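Long-range contacts in hypothetical sugar kinase (PDB 3R8E), which probably phosphorylates a sugar at the expense of ATP, as expected of a kinase of the ROK family with a ribonuclease H-like fold: residues K32-I42 against N306-A314; I194-L205 against E220-D228. All blocks are in the same frame, centred on the assembly; numbering follows the deposited sequence.

Contact 1: K32-I42 against N306-A314; sequences KFGLVTPEGEI and NDAGLLGAA
The C-terminal helix packs here on part of one face of the N-terminal ribonuclease H-like sheet: V36 and G34 of strand 30-36 and I42 just beyond the turn receive L310, L311 and A314 of helix 308-318. The short segments cross at -57°, their axes 8.9 Å apart. L310 lies over the strand, its CD1 above the backbone of K32 and its CD2 3.7 Å from V36 CG2. G34 suits the place under it, since a side-chain carbon there would collide with L310 CD2 and I42 CG2. With V36 CG1 anti to the backbone N (chi1 179°), CG2 is turned to A314 CB, 3.6 Å away, while CG1 meets L311 CD2; the small alanine lets the strand come close. A type I turn from T37 to G40 brings the chain back, so that G40 O lies 3.4 Å from L311 CD2 and I42 CG1 touches the same methyl. At the partly exposed border K32, bent from chi2 onward, donates a hydrogen bond from NZ to N306 O at 3.3 Å, from 38° above the carbonyl plane. A water joins NZ, N306 O and L310 N. Cutting this lysine back to an alanine would probably leave N306 O and the bridging water without their charged donor. The antiparallel hairpin is characteristic of the ribonuclease H-like fold; the last helix returns to it, consistent with the ROK family.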
ATOM      1  N   LYS A  32      -7.460  19.737 -20.507  1.00 30.88           N
ATOM      2  CA  LYS A  32      -8.430  20.690 -19.945  1.00 30.76           C
ATOM      3  C   LYS A  32      -7.769  21.854 -19.200  1.00 33.14           C
ATOM      4  O   LYS A  32      -6.869  21.656 -18.387  1.00 31.35           O
ATOM      5  CB  LYS A  32      -9.408  19.974 -19.000  1.00 32.74           C
ATOM      6  CG  LYS A  32     -10.411  19.055 -19.690  1.00 47.37           C
ATOM      7  CD  LYS A  32     -10.670  17.774 -18.890  1.00 55.23           C
ATOM      8  CE  LYS A  32     -11.895  17.834 -18.002  1.00 67.27           C
ATOM      9  NZ  LYS A  32     -11.634  18.557 -16.729  1.00 75.04           N
ATOM     10  N   PHE A  33      -8.269  23.066 -19.469  1.00 29.52           N
ATOM     11  CA  PHE A  33      -7.862  24.344 -18.888  1.00 29.01           C
ATOM     12  C   PHE A  33      -9.048  24.977 -18.185  1.00 31.18           C
ATOM     13  O   PHE A  33     -10.171  24.887 -18.684  1.00 30.59           O
ATOM     14  CB  PHE A  33      -7.377  25.299 -19.996  1.00 32.28           C
ATOM     15  CG  PHE A  33      -5.928  25.214 -20.414  1.00 34.05           C
ATOM     16  CD1 PHE A  33      -5.404  24.038 -20.937  1.00 37.02           C
ATOM     17  CD2 PHE A  33      -5.110  26.337 -20.369  1.00 36.90           C
ATOM     18  CE1 PHE A  33      -4.076  23.977 -21.369  1.00 37.91           C
ATOM     19  CE2 PHE A  33      -3.782  26.273 -20.801  1.00 39.85           C
ATOM     20  CZ  PHE A  33      -3.274  25.094 -21.293  1.00 37.34           C
ATOM     21  N   GLY A  34      -8.800  25.638 -17.063  1.00 26.96           N
ATOM     22  CA  GLY A  34      -9.867  26.328 -16.350  1.00 26.55           C
ATOM     23  C   GLY A  34      -9.388  27.267 -15.271  1.00 28.79           C
ATOM     24  O   GLY A  34      -8.398  26.990 -14.587  1.00 26.44           O
ATOM     25  N   LEU A  35     -10.104  28.383 -15.111  1.00 27.36           N
ATOM     26  CA  LEU A  35      -9.806  29.350 -14.064  1.00 28.73           C
ATOM     27  C   LEU A  35     -10.600  28.954 -12.834  1.00 31.58           C
ATOM     28  O   LEU A  35     -11.827  28.865 -12.894  1.00 32.38           O
ATOM     29  CB  LEU A  35     -10.121  30.777 -14.522  1.00 30.88           C
ATOM     30  CG  LEU A  35      -9.061  31.820 -14.187  1.00 37.56           C
ATOM     31  CD1 LEU A  35      -7.756  31.548 -14.924  1.00 38.06           C
ATOM     32  CD2 LEU A  35      -9.552  33.206 -14.521  1.00 42.17           C
ATOM     33  N   VAL A  36      -9.907  28.682 -11.733  1.00 26.66           N
ATOM     34  CA  VAL A  36     -10.548  28.193 -10.512  1.00 25.64           C
ATOM     35  C   VAL A  36     -10.642  29.294  -9.456  1.00 32.24           C
ATOM     36  O   VAL A  36      -9.652  29.964  -9.165  1.00 31.98           O
ATOM     37  CB  VAL A  36      -9.810  26.935  -9.973  1.00 27.08           C
ATOM     38  CG1 VAL A  36     -10.439  26.411  -8.682  1.00 26.03           C
ATOM     39  CG2 VAL A  36      -9.764  25.831 -11.031  1.00 25.95           C
ATOM     40  N   THR A  37     -11.850  29.446  -8.879  1.00 31.45           N
ATOM     41  CA  THR A  37     -12.177  30.399  -7.815  1.00 33.52           C
ATOM     42  C   THR A  37     -11.858  29.769  -6.441  1.00 39.94           C
ATOM     43  O   THR A  37     -11.798  28.535  -6.365  1.00 38.11           O
ATOM     44  CB  THR A  37     -13.676  30.803  -7.891  1.00 40.19           C
ATOM     45  OG1 THR A  37     -14.493  29.684  -7.552  1.00 40.69           O
ATOM     46  CG2 THR A  37     -14.086  31.364  -9.241  1.00 37.90           C
ATOM     47  N   PRO A  38     -11.746  30.550  -5.329  1.00 40.34           N
ATOM     48  CA  PRO A  38     -11.499  29.922  -4.015  1.00 40.18           C
ATOM     49  C   PRO A  38     -12.648  29.017  -3.529  1.00 44.25           C
ATOM     50  O   PRO A  38     -12.421  28.205  -2.634  1.00 43.89           O
ATOM     51  CB  PRO A  38     -11.317  31.120  -3.073  1.00 43.23           C
ATOM     52  CG  PRO A  38     -11.014  32.285  -3.968  1.00 48.63           C
ATOM     53  CD  PRO A  38     -11.801  32.023  -5.207  1.00 43.79           C
ATOM     54  N   GLU A  39     -13.860  29.137  -4.122  1.00 41.44           N
ATOM     55  CA  GLU A  39     -15.017  28.313  -3.752  1.00 40.68           C
ATOM     56  C   GLU A  39     -15.134  27.041  -4.633  1.00 42.15           C
ATOM     57  O   GLU A  39     -16.024  26.217  -4.408  1.00 41.13           O
ATOM     58  CB  GLU A  39     -16.338  29.120  -3.758  1.00 43.30           C
ATOM     59  CG  GLU A  39     -16.719  29.784  -5.075  1.00 56.77           C
ATOM     60  CD  GLU A  39     -16.261  31.217  -5.286  1.00 80.52           C
ATOM     61  OE1 GLU A  39     -15.568  31.773  -4.402  1.00 76.90           O
ATOM     62  OE2 GLU A  39     -16.605  31.788  -6.347  1.00 74.21           O
ATOM     63  N   GLY A  40     -14.228  26.888  -5.600  1.00 37.28           N
ATOM     64  CA  GLY A  40     -14.182  25.718  -6.472  1.00 35.39           C
ATOM     65  C   GLY A  40     -14.985  25.790  -7.749  1.00 37.70           C
ATOM     66  O   GLY A  40     -15.333  24.748  -8.308  1.00 36.88           O
ATOM     67  N   GLU A  41     -15.280  27.007  -8.223  1.00 33.95           N
ATOM     68  CA  GLU A  41     -15.997  27.211  -9.478  1.00 33.86           C
ATOM     69  C   GLU A  41     -14.972  27.268 -10.613  1.00 35.69           C
ATOM     70  O   GLU A  41     -13.911  27.874 -10.443  1.00 34.44           O
ATOM     71  CB  GLU A  41     -16.843  28.499  -9.417  1.00 36.63           C
ATOM     72  CG  GLU A  41     -17.714  28.764 -10.639  1.00 49.97           C
ATOM     73  CD  GLU A  41     -18.177  30.198 -10.825  1.00 75.03           C
ATOM     74  OE1 GLU A  41     -18.444  30.885  -9.810  1.00 74.33           O
ATOM     75  OE2 GLU A  41     -18.293  30.630 -11.994  1.00 69.39           O
ATOM     76  N   ILE A  42     -15.275  26.619 -11.749  1.00 31.56           N
ATOM     77  CA  ILE A  42     -14.400  26.635 -12.927  1.00 31.26           C
ATOM     78  C   ILE A  42     -14.976  27.632 -13.929  1.00 36.05           C
ATOM     79  O   ILE A  42     -16.131  27.498 -14.343  1.00 36.22           O
ATOM     80  CB  ILE A  42     -14.186  25.226 -13.554  1.00 33.28           C
ATOM     81  CG1 ILE A  42     -13.580  24.243 -12.524  1.00 32.25           C
ATOM     82  CG2 ILE A  42     -13.306  25.305 -14.825  1.00 34.15           C
ATOM     83  CD1 ILE A  42     -13.707  22.787 -12.886  1.00 35.58           C
ATOM     84  N   ASN A 306     -15.440  14.487 -13.189  1.00 35.93           N
ATOM     85  CA  ASN A 306     -14.297  14.799 -14.059  1.00 35.88           C
ATOM     86  C   ASN A 306     -13.633  16.170 -13.778  1.00 37.54           C
ATOM     87  O   ASN A 306     -12.607  16.469 -14.388  1.00 38.25           O
ATOM     88  CB  ASN A 306     -14.720  14.728 -15.526  1.00 39.77           C
ATOM     89  CG  ASN A 306     -14.835  13.316 -16.039  1.00 72.19           C
ATOM     90  OD1 ASN A 306     -15.885  12.674 -15.937  1.00 68.49           O
ATOM     91  ND2 ASN A 306     -13.751  12.799 -16.596  1.00 67.59           N
ATOM     92  N   ASP A 307     -14.190  16.985 -12.865  1.00 30.96           N
ATOM     93  CA  ASP A 307     -13.615  18.295 -12.540  1.00 29.30           C
ATOM     94  C   ASP A 307     -12.551  18.228 -11.423  1.00 28.14           C
ATOM     95  O   ASP A 307     -11.766  19.166 -11.281  1.00 26.07           O
ATOM     96  CB  ASP A 307     -14.723  19.275 -12.137  1.00 31.50           C
ATOM     97  CG  ASP A 307     -15.585  19.757 -13.294  1.00 42.40           C
ATOM     98  OD1 ASP A 307     -15.046  19.917 -14.415  1.00 43.56           O
ATOM     99  OD2 ASP A 307     -16.777  20.039 -13.064  1.00 48.85           O
ATOM    100  N   ALA A 308     -12.523  17.132 -10.643  1.00 22.98           N
ATOM    101  CA  ALA A 308     -11.611  16.961  -9.508  1.00 21.33           C
ATOM    102  C   ALA A 308     -10.132  17.174  -9.872  1.00 23.29           C
ATOM    103  O   ALA A 308      -9.420  17.821  -9.103  1.00 22.77           O
ATOM    104  CB  ALA A 308     -11.797  15.587  -8.877  1.00 21.52           C
ATOM    105  N   GLY A 309      -9.697  16.640 -11.019  1.00 20.38           N
ATOM    106  CA  GLY A 309      -8.318  16.752 -11.495  1.00 19.96           C
ATOM    107  C   GLY A 309      -7.863  18.184 -11.700  1.00 22.86           C
ATOM    108  O   GLY A 309      -6.793  18.572 -11.221  1.00 21.36           O
ATOM    109  N   LEU A 310      -8.694  18.983 -12.390  1.00 20.92           N
ATOM    110  CA  LEU A 310      -8.424  20.396 -12.664  1.00 22.21           C
ATOM    111  C   LEU A 310      -8.468  21.209 -11.363  1.00 22.75           C
ATOM    112  O   LEU A 310      -7.562  22.006 -11.112  1.00 20.72           O
ATOM    113  CB  LEU A 310      -9.433  20.937 -13.685  1.00 23.41           C
ATOM    114  CG  LEU A 310      -8.981  22.164 -14.483  1.00 29.79           C
ATOM    115  CD1 LEU A 310      -9.447  22.077 -15.918  1.00 31.62           C
ATOM    116  CD2 LEU A 310      -9.501  23.445 -13.858  1.00 32.93           C
ATOM    117  N   LEU A 311      -9.492  20.966 -10.515  1.00 19.50           N
ATOM    118  CA  LEU A 311      -9.636  21.650  -9.225  1.00 18.40           C
ATOM    119  C   LEU A 311      -8.429  21.372  -8.324  1.00 20.41           C
ATOM    120  O   LEU A 311      -7.904  22.301  -7.710  1.00 19.95           O
ATOM    121  CB  LEU A 311     -10.943  21.249  -8.513  1.00 17.81           C
ATOM    122  CG  LEU A 311     -12.248  21.765  -9.137  1.00 22.78           C
ATOM    123  CD1 LEU A 311     -13.447  21.120  -8.470  1.00 21.78           C
ATOM    124  CD2 LEU A 311     -12.368  23.275  -9.028  1.00 26.33           C
ATOM    125  N   GLY A 312      -7.973  20.116  -8.302  1.00 17.25           N
ATOM    126  CA  GLY A 312      -6.818  19.692  -7.517  1.00 16.87           C
ATOM    127  C   GLY A 312      -5.532  20.300  -8.033  1.00 20.68           C
ATOM    128  O   GLY A 312      -4.680  20.704  -7.239  1.00 20.75           O
ATOM    129  N   ALA A 313      -5.397  20.392  -9.370  1.00 18.37           N
ATOM    130  CA  ALA A 313      -4.228  21.006 -10.018  1.00 18.57           C
ATOM    131  C   ALA A 313      -4.113  22.467  -9.564  1.00 22.83           C
ATOM    132  O   ALA A 313      -3.053  22.876  -9.101  1.00 22.94           O
ATOM    133  CB  ALA A 313      -4.335  20.903 -11.532  1.00 19.81           C
ATOM    134  N   ALA A 314      -5.232  23.222  -9.583  1.00 20.13           N
ATOM    135  CA  ALA A 314      -5.250  24.595  -9.080  1.00 20.95           C
ATOM    136  C   ALA A 314      -4.955  24.613  -7.568  1.00 25.39           C
ATOM    137  O   ALA A 314      -4.256  25.507  -7.094  1.00 25.68           O
ATOM    138  CB  ALA A 314      -6.599  25.235  -9.355  1.00 22.31           C
TER
HETATM  139  O   HOH W   1     -10.226  17.665 -14.355  1.00 27.79           O

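Contact 2: I194-L205 against E220-D228; sequences INHLIAYTHEQL and ELSPKVIAD
L221, in the loop leading into helix 223-231, lies against helix 194-207, and its side chain can be followed outward. CB rests 3.8 Å from I198 CG2, the two side chains running alongside in opposite senses. CG, anti to the carbonyl carbon (chi1 -73°), points the branch at H202, and CD1 sits over the centre of that imidazole face, 3.5 Å from the centroid and 14° off the ring normal, a CH-pi contact. The same methyl also reaches T201 CG2 and, tip to tip, L205 CD1; a leucine is long enough to serve all three. At the ring's edge a water lies in plane, 3.0 Å from H202 NE2, and takes the L221 N-H. P223, lacking an N-H, suits the first turn, where a backbone N-H would find no acceptor in the helix, and lays CG 3.9 Å from I194 CG1. Deeper, I226 CD1 meets T201 OG1 at 3.6 Å; that hydroxyl donates to L197 O, which lets a threonine stand in an apolar seam. The arrangement is an N-capped helix start, S222 OG accepting from V225 N and P223 opening the first turn, packed at 46° on helix 194-207 with helix 235-259 behind.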
ATOM      1  N   ILE A 194     -13.395   0.510 -17.995  1.00 24.34           N
ATOM      2  CA  ILE A 194     -14.605   0.646 -18.834  1.00 26.00           C
ATOM      3  C   ILE A 194     -14.624  -0.336 -20.033  1.00 32.25           C
ATOM      4  O   ILE A 194     -15.608  -1.064 -20.178  1.00 33.12           O
ATOM      5  CB  ILE A 194     -14.845   2.123 -19.284  1.00 29.26           C
ATOM      6  CG1 ILE A 194     -15.326   2.984 -18.085  1.00 28.58           C
ATOM      7  CG2 ILE A 194     -15.845   2.219 -20.453  1.00 31.45           C
ATOM      8  CD1 ILE A 194     -15.460   4.533 -18.351  1.00 35.68           C
ATOM      9  N   ASN A 195     -13.557  -0.382 -20.857  1.00 29.79           N
ATOM     10  CA  ASN A 195     -13.512  -1.266 -22.035  1.00 31.53           C
ATOM     11  C   ASN A 195     -13.554  -2.746 -21.644  1.00 35.50           C
ATOM     12  O   ASN A 195     -14.147  -3.552 -22.361  1.00 36.00           O
ATOM     13  CB  ASN A 195     -12.273  -0.988 -22.897  1.00 34.42           C
ATOM     14  CG  ASN A 195     -12.128   0.443 -23.376  1.00 55.69           C
ATOM     15  OD1 ASN A 195     -11.028   1.001 -23.393  1.00 51.97           O
ATOM     16  ND2 ASN A 195     -13.225   1.073 -23.773  1.00 46.19           N
ATOM     17  N   HIS A 196     -12.957  -3.093 -20.491  1.00 31.22           N
ATOM     18  CA  HIS A 196     -12.926  -4.467 -19.996  1.00 31.34           C
ATOM     19  C   HIS A 196     -14.275  -4.850 -19.382  1.00 34.52           C
ATOM     20  O   HIS A 196     -14.693  -6.003 -19.527  1.00 35.04           O
ATOM     21  CB  HIS A 196     -11.765  -4.651 -19.017  1.00 30.97           C
ATOM     22  CG  HIS A 196     -10.441  -4.351 -19.655  1.00 34.42           C
ATOM     23  ND1 HIS A 196      -9.820  -3.124 -19.488  1.00 35.22           N
ATOM     24  CD2 HIS A 196      -9.699  -5.104 -20.500  1.00 37.26           C
ATOM     25  CE1 HIS A 196      -8.710  -3.182 -20.208  1.00 34.94           C
ATOM     26  NE2 HIS A 196      -8.597  -4.352 -20.837  1.00 36.59           N
ATOM     27  N   LEU A 197     -14.984  -3.876 -18.766  1.00 30.02           N
ATOM     28  CA  LEU A 197     -16.336  -4.066 -18.224  1.00 30.27           C
ATOM     29  C   LEU A 197     -17.305  -4.368 -19.382  1.00 34.13           C
ATOM     30  O   LEU A 197     -18.118  -5.291 -19.275  1.00 33.95           O
ATOM     31  CB  LEU A 197     -16.790  -2.818 -17.422  1.00 29.57           C
ATOM     32  CG  LEU A 197     -18.304  -2.545 -17.333  1.00 36.16           C
ATOM     33  CD1 LEU A 197     -18.944  -3.305 -16.184  1.00 36.63           C
ATOM     34  CD2 LEU A 197     -18.582  -1.065 -17.214  1.00 39.54           C
ATOM     35  N   ILE A 198     -17.189  -3.604 -20.492  1.00 31.00           N
ATOM     36  CA  ILE A 198     -18.022  -3.765 -21.697  1.00 32.33           C
ATOM     37  C   ILE A 198     -17.753  -5.148 -22.319  1.00 37.85           C
ATOM     38  O   ILE A 198     -18.705  -5.856 -22.647  1.00 39.72           O
ATOM     39  CB  ILE A 198     -17.799  -2.601 -22.715  1.00 35.66           C
ATOM     40  CG1 ILE A 198     -18.279  -1.250 -22.130  1.00 35.11           C
ATOM     41  CG2 ILE A 198     -18.495  -2.887 -24.073  1.00 38.68           C
ATOM     42  CD1 ILE A 198     -17.709  -0.002 -22.816  1.00 40.94           C
ATOM     43  N   ALA A 199     -16.465  -5.538 -22.445  1.00 34.16           N
ATOM     44  CA  ALA A 199     -16.062  -6.831 -23.015  1.00 35.33           C
ATOM     45  C   ALA A 199     -16.581  -7.998 -22.166  1.00 39.77           C
ATOM     46  O   ALA A 199     -17.046  -8.991 -22.729  1.00 41.40           O
ATOM     47  CB  ALA A 199     -14.549  -6.905 -23.148  1.00 35.23           C
ATOM     48  N   TYR A 200     -16.540  -7.860 -20.822  1.00 35.02           N
ATOM     49  CA  TYR A 200     -17.037  -8.867 -19.882  1.00 35.14           C
ATOM     50  C   TYR A 200     -18.567  -8.984 -19.980  1.00 39.64           C
ATOM     51  O   TYR A 200     -19.088 -10.097 -19.900  1.00 40.45           O
ATOM     52  CB  TYR A 200     -16.603  -8.546 -18.435  1.00 34.60           C
ATOM     53  CG  TYR A 200     -17.190  -9.478 -17.393  1.00 36.89           C
ATOM     54  CD1 TYR A 200     -16.715 -10.779 -17.244  1.00 39.66           C
ATOM     55  CD2 TYR A 200     -18.230  -9.064 -16.565  1.00 37.29           C
ATOM     56  CE1 TYR A 200     -17.260 -11.644 -16.295  1.00 40.80           C
ATOM     57  CE2 TYR A 200     -18.787  -9.922 -15.619  1.00 38.54           C
ATOM     58  CZ  TYR A 200     -18.297 -11.211 -15.485  1.00 46.22           C
ATOM     59  OH  TYR A 200     -18.838 -12.053 -14.544  1.00 47.19           O
ATOM     60  N   THR A 201     -19.276  -7.841 -20.145  1.00 36.00           N
ATOM     61  CA  THR A 201     -20.741  -7.811 -20.279  1.00 36.74           C
ATOM     62  C   THR A 201     -21.147  -8.555 -21.569  1.00 43.05           C
ATOM     63  O   THR A 201     -22.090  -9.342 -21.521  1.00 43.23           O
ATOM     64  CB  THR A 201     -21.291  -6.371 -20.214  1.00 40.59           C
ATOM     65  OG1 THR A 201     -20.834  -5.752 -19.008  1.00 34.90           O
ATOM     66  CG2 THR A 201     -22.822  -6.321 -20.239  1.00 38.72           C
ATOM     67  N   HIS A 202     -20.402  -8.351 -22.686  1.00 41.05           N
ATOM     68  CA  HIS A 202     -20.648  -9.043 -23.963  1.00 43.70           C
ATOM     69  C   HIS A 202     -20.414 -10.552 -23.825  1.00 49.89           C
ATOM     70  O   HIS A 202     -21.140 -11.333 -24.439  1.00 51.52           O
ATOM     71  CB  HIS A 202     -19.762  -8.483 -25.090  1.00 44.60           C
ATOM     72  CG  HIS A 202     -20.261  -7.212 -25.702  1.00 48.06           C
ATOM     73  ND1 HIS A 202     -21.451  -7.169 -26.407  1.00 51.72           N
ATOM     74  CD2 HIS A 202     -19.684  -5.989 -25.745  1.00 48.51           C
ATOM     75  CE1 HIS A 202     -21.570  -5.922 -26.831  1.00 50.77           C
ATOM     76  NE2 HIS A 202     -20.533  -5.175 -26.455  1.00 49.20           N
ATOM     77  N   GLU A 203     -19.415 -10.956 -23.004  1.00 45.95           N
ATOM     78  CA  GLU A 203     -19.080 -12.361 -22.735  1.00 46.98           C
ATOM     79  C   GLU A 203     -20.220 -13.054 -21.989  1.00 52.57           C
ATOM     80  O   GLU A 203     -20.556 -14.195 -22.314  1.00 54.53           O
ATOM     81  CB  GLU A 203     -17.776 -12.473 -21.930  1.00 46.53           C
ATOM     82  CG  GLU A 203     -16.516 -12.337 -22.769  1.00 57.04           C
ATOM     83  CD  GLU A 203     -15.206 -12.236 -22.008  1.00 77.32           C
ATOM     84  OE1 GLU A 203     -15.133 -12.722 -20.855  1.00 68.81           O
ATOM     85  OE2 GLU A 203     -14.238 -11.685 -22.581  1.00 72.45           O
ATOM     86  N   GLN A 204     -20.826 -12.354 -21.006  1.00 47.96           N
ATOM     87  CA  GLN A 204     -21.942 -12.863 -20.205  1.00 48.44           C
ATOM     88  C   GLN A 204     -23.216 -12.947 -21.045  1.00 54.79           C
ATOM     89  O   GLN A 204     -23.998 -13.881 -20.860  1.00 55.88           O
ATOM     90  CB  GLN A 204     -22.169 -12.002 -18.949  1.00 47.65           C
ATOM     91  CG  GLN A 204     -21.025 -12.054 -17.926  1.00 52.42           C
ATOM     92  CD  GLN A 204     -20.755 -13.439 -17.379  1.00 70.82           C
ATOM     93  OE1 GLN A 204     -21.584 -14.038 -16.686  1.00 67.46           O
ATOM     94  NE2 GLN A 204     -19.576 -13.968 -17.668  1.00 61.88           N
ATOM     95  N   LEU A 205     -23.408 -11.991 -21.986  1.00 51.94           N
ATOM     96  CA  LEU A 205     -24.553 -11.962 -22.905  1.00 53.90           C
ATOM     97  C   LEU A 205     -24.466 -13.122 -23.903  1.00 60.82           C
ATOM     98  O   LEU A 205     -25.501 -13.659 -24.301  1.00 62.12           O
ATOM     99  CB  LEU A 205     -24.646 -10.619 -23.655  1.00 53.48           C
ATOM    100  CG  LEU A 205     -25.139  -9.407 -22.853  1.00 56.52           C
ATOM    101  CD1 LEU A 205     -24.670  -8.113 -23.483  1.00 55.71           C
ATOM    102  CD2 LEU A 205     -26.652  -9.401 -22.717  1.00 60.15           C
ATOM    103  N   GLU A 220     -24.707  -0.010 -28.692  1.00 54.90           N
ATOM    104  CA  GLU A 220     -23.392   0.140 -28.070  1.00 52.58           C
ATOM    105  C   GLU A 220     -23.495   0.182 -26.548  1.00 54.06           C
ATOM    106  O   GLU A 220     -24.166   1.058 -25.994  1.00 53.20           O
ATOM    107  CB  GLU A 220     -22.682   1.405 -28.582  1.00 53.56           C
ATOM    108  CG  GLU A 220     -21.886   1.186 -29.858  1.00 67.65           C
ATOM    109  CD  GLU A 220     -21.071   2.367 -30.354  1.00 89.69           C
ATOM    110  OE1 GLU A 220     -20.611   3.180 -29.517  1.00 82.62           O
ATOM    111  OE2 GLU A 220     -20.854   2.454 -31.584  1.00 84.95           O
ATOM    112  N   LEU A 221     -22.813  -0.761 -25.875  1.00 48.93           N
ATOM    113  CA  LEU A 221     -22.785  -0.833 -24.413  1.00 46.57           C
ATOM    114  C   LEU A 221     -21.929   0.286 -23.829  1.00 47.17           C
ATOM    115  O   LEU A 221     -20.984   0.756 -24.470  1.00 46.36           O
ATOM    116  CB  LEU A 221     -22.268  -2.200 -23.921  1.00 46.43           C
ATOM    117  CG  LEU A 221     -23.199  -3.413 -24.079  1.00 52.73           C
ATOM    118  CD1 LEU A 221     -22.503  -4.676 -23.634  1.00 52.53           C
ATOM    119  CD2 LEU A 221     -24.479  -3.254 -23.268  1.00 55.05           C
ATOM    120  N   SER A 222     -22.285   0.717 -22.612  1.00 41.76           N
ATOM    121  CA  SER A 222     -21.608   1.760 -21.844  1.00 39.27           C
ATOM    122  C   SER A 222     -21.923   1.564 -20.354  1.00 40.88           C
ATOM    123  O   SER A 222     -22.941   0.936 -20.056  1.00 40.82           O
ATOM    124  CB  SER A 222     -22.046   3.147 -22.320  1.00 42.93           C
ATOM    125  OG  SER A 222     -23.374   3.455 -21.928  1.00 50.83           O
ATOM    126  N   PRO A 223     -21.107   2.077 -19.395  1.00 35.19           N
ATOM    127  CA  PRO A 223     -21.455   1.894 -17.973  1.00 33.88           C
ATOM    128  C   PRO A 223     -22.864   2.406 -17.645  1.00 37.73           C
ATOM    129  O   PRO A 223     -23.611   1.707 -16.960  1.00 36.78           O
ATOM    130  CB  PRO A 223     -20.375   2.695 -17.238  1.00 33.91           C
ATOM    131  CG  PRO A 223     -19.234   2.745 -18.180  1.00 38.72           C
ATOM    132  CD  PRO A 223     -19.851   2.843 -19.539  1.00 35.95           C
ATOM    133  N   LYS A 224     -23.248   3.584 -18.192  1.00 35.63           N
ATOM    134  CA  LYS A 224     -24.563   4.210 -17.999  1.00 36.33           C
ATOM    135  C   LYS A 224     -25.711   3.283 -18.448  1.00 42.09           C
ATOM    136  O   LYS A 224     -26.677   3.127 -17.701  1.00 42.86           O
ATOM    137  CB  LYS A 224     -24.636   5.555 -18.745  1.00 39.79           C
ATOM    138  CG  LYS A 224     -25.826   6.424 -18.344  1.00 57.06           C
ATOM    139  CD  LYS A 224     -25.889   7.710 -19.159  1.00 68.98           C
ATOM    140  CE  LYS A 224     -27.053   8.593 -18.768  1.00 80.93           C
ATOM    141  NZ  LYS A 224     -28.352   8.066 -19.269  1.00 91.80           N
ATOM    142  N   VAL A 225     -25.591   2.654 -19.640  1.00 38.96           N
ATOM    143  CA  VAL A 225     -26.604   1.743 -20.190  1.00 39.93           C
ATOM    144  C   VAL A 225     -26.712   0.477 -19.307  1.00 41.82           C
ATOM    145  O   VAL A 225     -27.827   0.083 -18.965  1.00 41.53           O
ATOM    146  CB  VAL A 225     -26.338   1.409 -21.688  1.00 45.52           C
ATOM    147  CG1 VAL A 225     -27.188   0.236 -22.171  1.00 47.14           C
ATOM    148  CG2 VAL A 225     -26.580   2.631 -22.572  1.00 45.94           C
ATOM    149  N   ILE A 226     -25.568  -0.125 -18.904  1.00 37.08           N
ATOM    150  CA  ILE A 226     -25.552  -1.331 -18.058  1.00 36.86           C
ATOM    151  C   ILE A 226     -26.144  -0.994 -16.661  1.00 39.91           C
ATOM    152  O   ILE A 226     -26.832  -1.834 -16.077  1.00 39.74           O
ATOM    153  CB  ILE A 226     -24.133  -1.979 -17.988  1.00 39.20           C
ATOM    154  CG1 ILE A 226     -23.620  -2.311 -19.417  1.00 40.61           C
ATOM    155  CG2 ILE A 226     -24.135  -3.257 -17.121  1.00 39.90           C
ATOM    156  CD1 ILE A 226     -22.090  -2.381 -19.592  1.00 46.80           C
ATOM    157  N   ALA A 227     -25.937   0.247 -16.174  1.00 36.10           N
ATOM    158  CA  ALA A 227     -26.493   0.719 -14.902  1.00 35.63           C
ATOM    159  C   ALA A 227     -28.009   0.943 -15.022  1.00 41.59           C
ATOM    160  O   ALA A 227     -28.753   0.549 -14.121  1.00 41.33           O
ATOM    161  CB  ALA A 227     -25.804   2.005 -14.467  1.00 34.84           C
ATOM    162  N   ASP A 228     -28.466   1.551 -16.145  1.00 40.22           N
ATOM    163  CA  ASP A 228     -29.889   1.821 -16.400  1.00 41.55           C
ATOM    164  C   ASP A 228     -30.706   0.525 -16.462  1.00 46.94           C
ATOM    165  O   ASP A 228     -31.813   0.485 -15.928  1.00 47.78           O
ATOM    166  CB  ASP A 228     -30.082   2.646 -17.687  1.00 44.39           C
ATOM    167  CG  ASP A 228     -29.699   4.117 -17.569  1.00 54.95           C
ATOM    168  OD1 ASP A 228     -29.590   4.620 -16.422  1.00 54.77           O
ATOM    169  OD2 ASP A 228     -29.516   4.767 -18.622  1.00 60.71           O
TER
HETATM  170  O   HOH W   2     -21.003  -2.312 -27.335  1.00 50.82           O

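The contacts lie on opposite sides of the chain's centre, their own centres about 30 Å apart, and share no helix or strand. Contact 1 is the more central, its centre about 14 Å from that of the chain and six of eleven touching residues buried; contact 2 is more peripheral, at about 20 Å with four of ten. Contact 2 is nested inside the long loop closed by contact 1, its segments only 15 residues apart along the chain. In contact 1 glycine and valine of the strand receive leucines and an alanine of the helix; in contact 2 a helix meets the loop and first turn of another through isoleucine, leucine and proline. Water bridges each.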